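Local coordinates for protein hydroxylacyl-CoA dehydrogenase (PDB 5BKA) that probably acts in actinorhodin biosynthesis as a noncanonical member of the NTF2-like superfamily with a SnoaL-like fold, at residues Ser16-Gln21 / Arg134-Thr139. Residues are numbered along the deposited sequence; the frame is centred on the assembly and turned at random.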
ATOM      1  N   SER B  16      -9.606   3.794   4.161  1.00 33.76           N
ATOM      2  CA  SER B  16      -9.499   4.193   5.561  1.00 38.22           C
ATOM      3  C   SER B  16     -10.042   3.109   6.483  1.00 39.12           C
ATOM      4  O   SER B  16      -9.445   2.802   7.522  1.00 34.88           O
ATOM      5  CB  SER B  16     -10.235   5.514   5.789  1.00 36.21           C
ATOM      6  OG  SER B  16     -10.177   5.898   7.152  1.00 43.20           O
ATOM      7  N   PHE B  17     -11.201   2.545   6.133  1.00 37.00           N
ATOM      8  CA  PHE B  17     -11.760   1.426   6.887  1.00 35.50           C
ATOM      9  C   PHE B  17     -10.745   0.296   7.019  1.00 34.33           C
ATOM     10  O   PHE B  17     -10.538  -0.245   8.110  1.00 34.70           O
ATOM     11  CB  PHE B  17     -13.041   0.938   6.206  1.00 36.05           C
ATOM     12  CG  PHE B  17     -13.661  -0.267   6.856  1.00 36.51           C
ATOM     13  CD1 PHE B  17     -14.429  -0.136   8.002  1.00 39.15           C
ATOM     14  CD2 PHE B  17     -13.486  -1.530   6.313  1.00 38.51           C
ATOM     15  CE1 PHE B  17     -15.004  -1.243   8.598  1.00 38.77           C
ATOM     16  CE2 PHE B  17     -14.059  -2.641   6.905  1.00 38.11           C
ATOM     17  CZ  PHE B  17     -14.819  -2.497   8.049  1.00 37.77           C
ATOM     18  N   TYR B  18     -10.092  -0.065   5.910  1.00 33.14           N
ATOM     19  CA  TYR B  18      -9.092  -1.128   5.948  1.00 32.26           C
ATOM     20  C   TYR B  18      -7.876  -0.722   6.774  1.00 34.29           C
ATOM     21  O   TYR B  18      -7.281  -1.558   7.463  1.00 32.16           O
ATOM     22  CB  TYR B  18      -8.665  -1.499   4.528  1.00 31.30           C
ATOM     23  CG  TYR B  18      -9.669  -2.339   3.775  1.00 31.56           C
ATOM     24  CD1 TYR B  18     -10.611  -3.103   4.451  1.00 32.38           C
ATOM     25  CD2 TYR B  18      -9.671  -2.372   2.387  1.00 31.19           C
ATOM     26  CE1 TYR B  18     -11.529  -3.872   3.765  1.00 32.85           C
ATOM     27  CE2 TYR B  18     -10.584  -3.138   1.693  1.00 31.70           C
ATOM     28  CZ  TYR B  18     -11.511  -3.887   2.386  1.00 32.53           C
ATOM     29  OH  TYR B  18     -12.422  -4.652   1.697  1.00 33.26           O
ATOM     30  N   GLY B  19      -7.487   0.554   6.708  1.00 32.27           N
ATOM     31  CA  GLY B  19      -6.322   0.998   7.459  1.00 32.41           C
ATOM     32  C   GLY B  19      -6.492   0.820   8.955  1.00 33.53           C
ATOM     33  O   GLY B  19      -5.621   0.267   9.631  1.00 33.64           O
ATOM     34  N   HIS B  20      -7.621   1.288   9.492  1.00 34.63           N
ATOM     35  CA  HIS B  20      -7.909   1.096  10.911  1.00 35.95           C
ATOM     36  C   HIS B  20      -8.119  -0.377  11.238  1.00 35.85           C
ATOM     37  O   HIS B  20      -7.657  -0.860  12.279  1.00 36.57           O
ATOM     38  CB  HIS B  20      -9.137   1.912  11.311  1.00 37.35           C
ATOM     39  CG  HIS B  20      -8.895   3.389  11.363  1.00 38.10           C
ATOM     40  ND1 HIS B  20      -8.528   4.043  12.520  1.00 39.55           N
ATOM     41  CD2 HIS B  20      -8.968   4.338  10.401  1.00 37.86           C
ATOM     42  CE1 HIS B  20      -8.386   5.332  12.268  1.00 41.43           C
ATOM     43  NE2 HIS B  20      -8.646   5.538  10.988  1.00 39.14           N
ATOM     44  N   GLN B  21      -8.818  -1.102  10.362  1.00 35.19           N
ATOM     45  CA  GLN B  21      -9.157  -2.497  10.632  1.00 37.05           C
ATOM     46  C   GLN B  21      -7.905  -3.355  10.782  1.00 34.86           C
ATOM     47  O   GLN B  21      -7.762  -4.100  11.759  1.00 35.73           O
ATOM     48  CB  GLN B  21     -10.056  -3.031   9.515  1.00 34.89           C
ATOM     49  CG  GLN B  21     -10.454  -4.490   9.646  1.00 41.14           C
ATOM     50  CD  GLN B  21     -11.345  -4.948   8.505  1.00 41.10           C
ATOM     51  OE1 GLN B  21     -11.007  -4.785   7.334  1.00 34.05           O
ATOM     52  NE2 GLN B  21     -12.495  -5.518   8.844  1.00 37.94           N
ATOM     53  N   ARG B 134     -19.784  -7.829   6.194  1.00 41.10           N
ATOM     54  CA  ARG B 134     -20.620  -9.020   6.292  1.00 42.42           C
ATOM     55  C   ARG B 134     -19.793 -10.295   6.219  1.00 46.56           C
ATOM     56  O   ARG B 134     -20.003 -11.222   7.012  1.00 42.70           O
ATOM     57  CB  ARG B 134     -21.679  -9.005   5.190  1.00 50.16           C
ATOM     58  N   SER B 135     -18.858 -10.370   5.273  1.00 39.80           N
ATOM     59  CA  SER B 135     -18.090 -11.587   5.072  1.00 39.17           C
ATOM     60  C   SER B 135     -16.710 -11.248   4.528  1.00 37.39           C
ATOM     61  O   SER B 135     -16.528 -10.252   3.821  1.00 35.98           O
ATOM     62  CB  SER B 135     -18.802 -12.558   4.125  1.00 43.85           C
ATOM     63  OG  SER B 135     -19.200 -11.901   2.939  1.00 45.76           O
ATOM     64  N   ARG B 136     -15.741 -12.094   4.871  1.00 36.12           N
ATOM     65  CA  ARG B 136     -14.391 -12.013   4.323  1.00 35.18           C
ATOM     66  C   ARG B 136     -13.913 -13.417   3.988  1.00 34.38           C
ATOM     67  O   ARG B 136     -13.877 -14.285   4.866  1.00 35.85           O
ATOM     68  CB  ARG B 136     -13.427 -11.344   5.304  1.00 33.04           C
ATOM     69  CG  ARG B 136     -11.973 -11.534   4.942  1.00 36.21           C
ATOM     70  CD  ARG B 136     -11.097 -10.558   5.691  1.00 30.34           C
ATOM     71  NE  ARG B 136     -11.211  -9.203   5.164  1.00 29.74           N
ATOM     72  CZ  ARG B 136     -10.903  -8.115   5.861  1.00 29.49           C
ATOM     73  NH1 ARG B 136     -10.476  -8.239   7.108  1.00 29.81           N
ATOM     74  NH2 ARG B 136     -11.026  -6.910   5.317  1.00 29.16           N
ATOM     75  N   HIS B 137     -13.558 -13.639   2.725  1.00 33.74           N
ATOM     76  CA  HIS B 137     -13.035 -14.919   2.261  1.00 33.97           C
ATOM     77  C   HIS B 137     -11.625 -14.702   1.733  1.00 32.12           C
ATOM     78  O   HIS B 137     -11.421 -13.913   0.804  1.00 31.28           O
ATOM     79  CB  HIS B 137     -13.939 -15.524   1.185  1.00 35.47           C
ATOM     80  CG  HIS B 137     -15.309 -15.867   1.679  1.00 43.80           C
ATOM     81  ND1 HIS B 137     -16.380 -16.061   0.833  1.00 46.83           N
ATOM     82  CD2 HIS B 137     -15.785 -16.047   2.935  1.00 45.84           C
ATOM     83  CE1 HIS B 137     -17.455 -16.348   1.546  1.00 46.23           C
ATOM     84  NE2 HIS B 137     -17.121 -16.346   2.823  1.00 44.36           N
ATOM     85  N   VAL B 138     -10.657 -15.401   2.321  1.00 31.71           N
ATOM     86  CA  VAL B 138      -9.248 -15.254   1.974  1.00 30.13           C
ATOM     87  C   VAL B 138      -8.787 -16.512   1.254  1.00 30.65           C
ATOM     88  O   VAL B 138      -8.962 -17.627   1.762  1.00 31.91           O
ATOM     89  CB  VAL B 138      -8.386 -14.988   3.220  1.00 29.40           C
ATOM     90  CG1 VAL B 138      -6.927 -14.803   2.828  1.00 27.93           C
ATOM     91  CG2 VAL B 138      -8.902 -13.771   3.976  1.00 29.24           C
ATOM     92  N   THR B 139      -8.205 -16.332   0.071  1.00 31.50           N
ATOM     93  CA  THR B 139      -7.584 -17.412  -0.679  1.00 33.71           C
ATOM     94  C   THR B 139      -6.085 -17.163  -0.786  1.00 33.23           C
ATOM     95  O   THR B 139      -5.625 -16.021  -0.716  1.00 31.97           O
ATOM     96  CB  THR B 139      -8.193 -17.543  -2.081  1.00 34.80           C
ATOM     97  OG1 THR B 139      -8.014 -16.316  -2.800  1.00 38.46           O
ATOM     98  CG2 THR B 139      -9.677 -17.861  -1.990  1.00 38.94           C
TER
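A buried arginine, R136, and a glutamine, Q21, meet in the gap between helix and sheet, the nearest CA atoms of the two segments, those of Y18 and R136, being 12.2 Å apart. The pair illustrates how two long polar side chains can join elements whose backbones are too far apart to touch. The arginine side chain leaves the strand with CG anti to the backbone N (chi1 166°), runs on extended and bends at chi3, bringing the edge of its guanidinium to the helix. There NH2 donates to OE1 of Q21 over 2.9 Å, the N-H...O angle being 155°. The donor stands above the amide's carbonyl plane, and the two flat groups are turned 62° against each other rather than meeting as a coplanar pair. Q21 reaches in from the opposite direction on a straight chain, while its NE2 is hydrogen-bonded to T36. The same NH2 of R136 lies 3.4 Å from CE1 of Y18, approaching that ring obliquely as the two side chains slide past each other.

Three groups thus bear on NH2, since D121 adds a salt bridge, and Y33 OH bonds NH1. The carboxylate probably balances most of the buried charge, whereas the amide, D121 and Y33 together probably limit the rotation of the guanidinium. Replacing Q21 with a leucine would probably leave NH2 without its helix-side acceptor and T36 without its amide partner, giving the guanidinium more freedom to turn.

Y18 in turn meets F80 edge-to-face and through OH makes a weak hydrogen bond to D121, contacts that bring helix 10-26 against the curved sheet of an NTF2-like cone. Within that sheet strand 132-140 runs between strands 41-44 and 112-124, with R136 directed from it toward helix 10-26 in the protein interior.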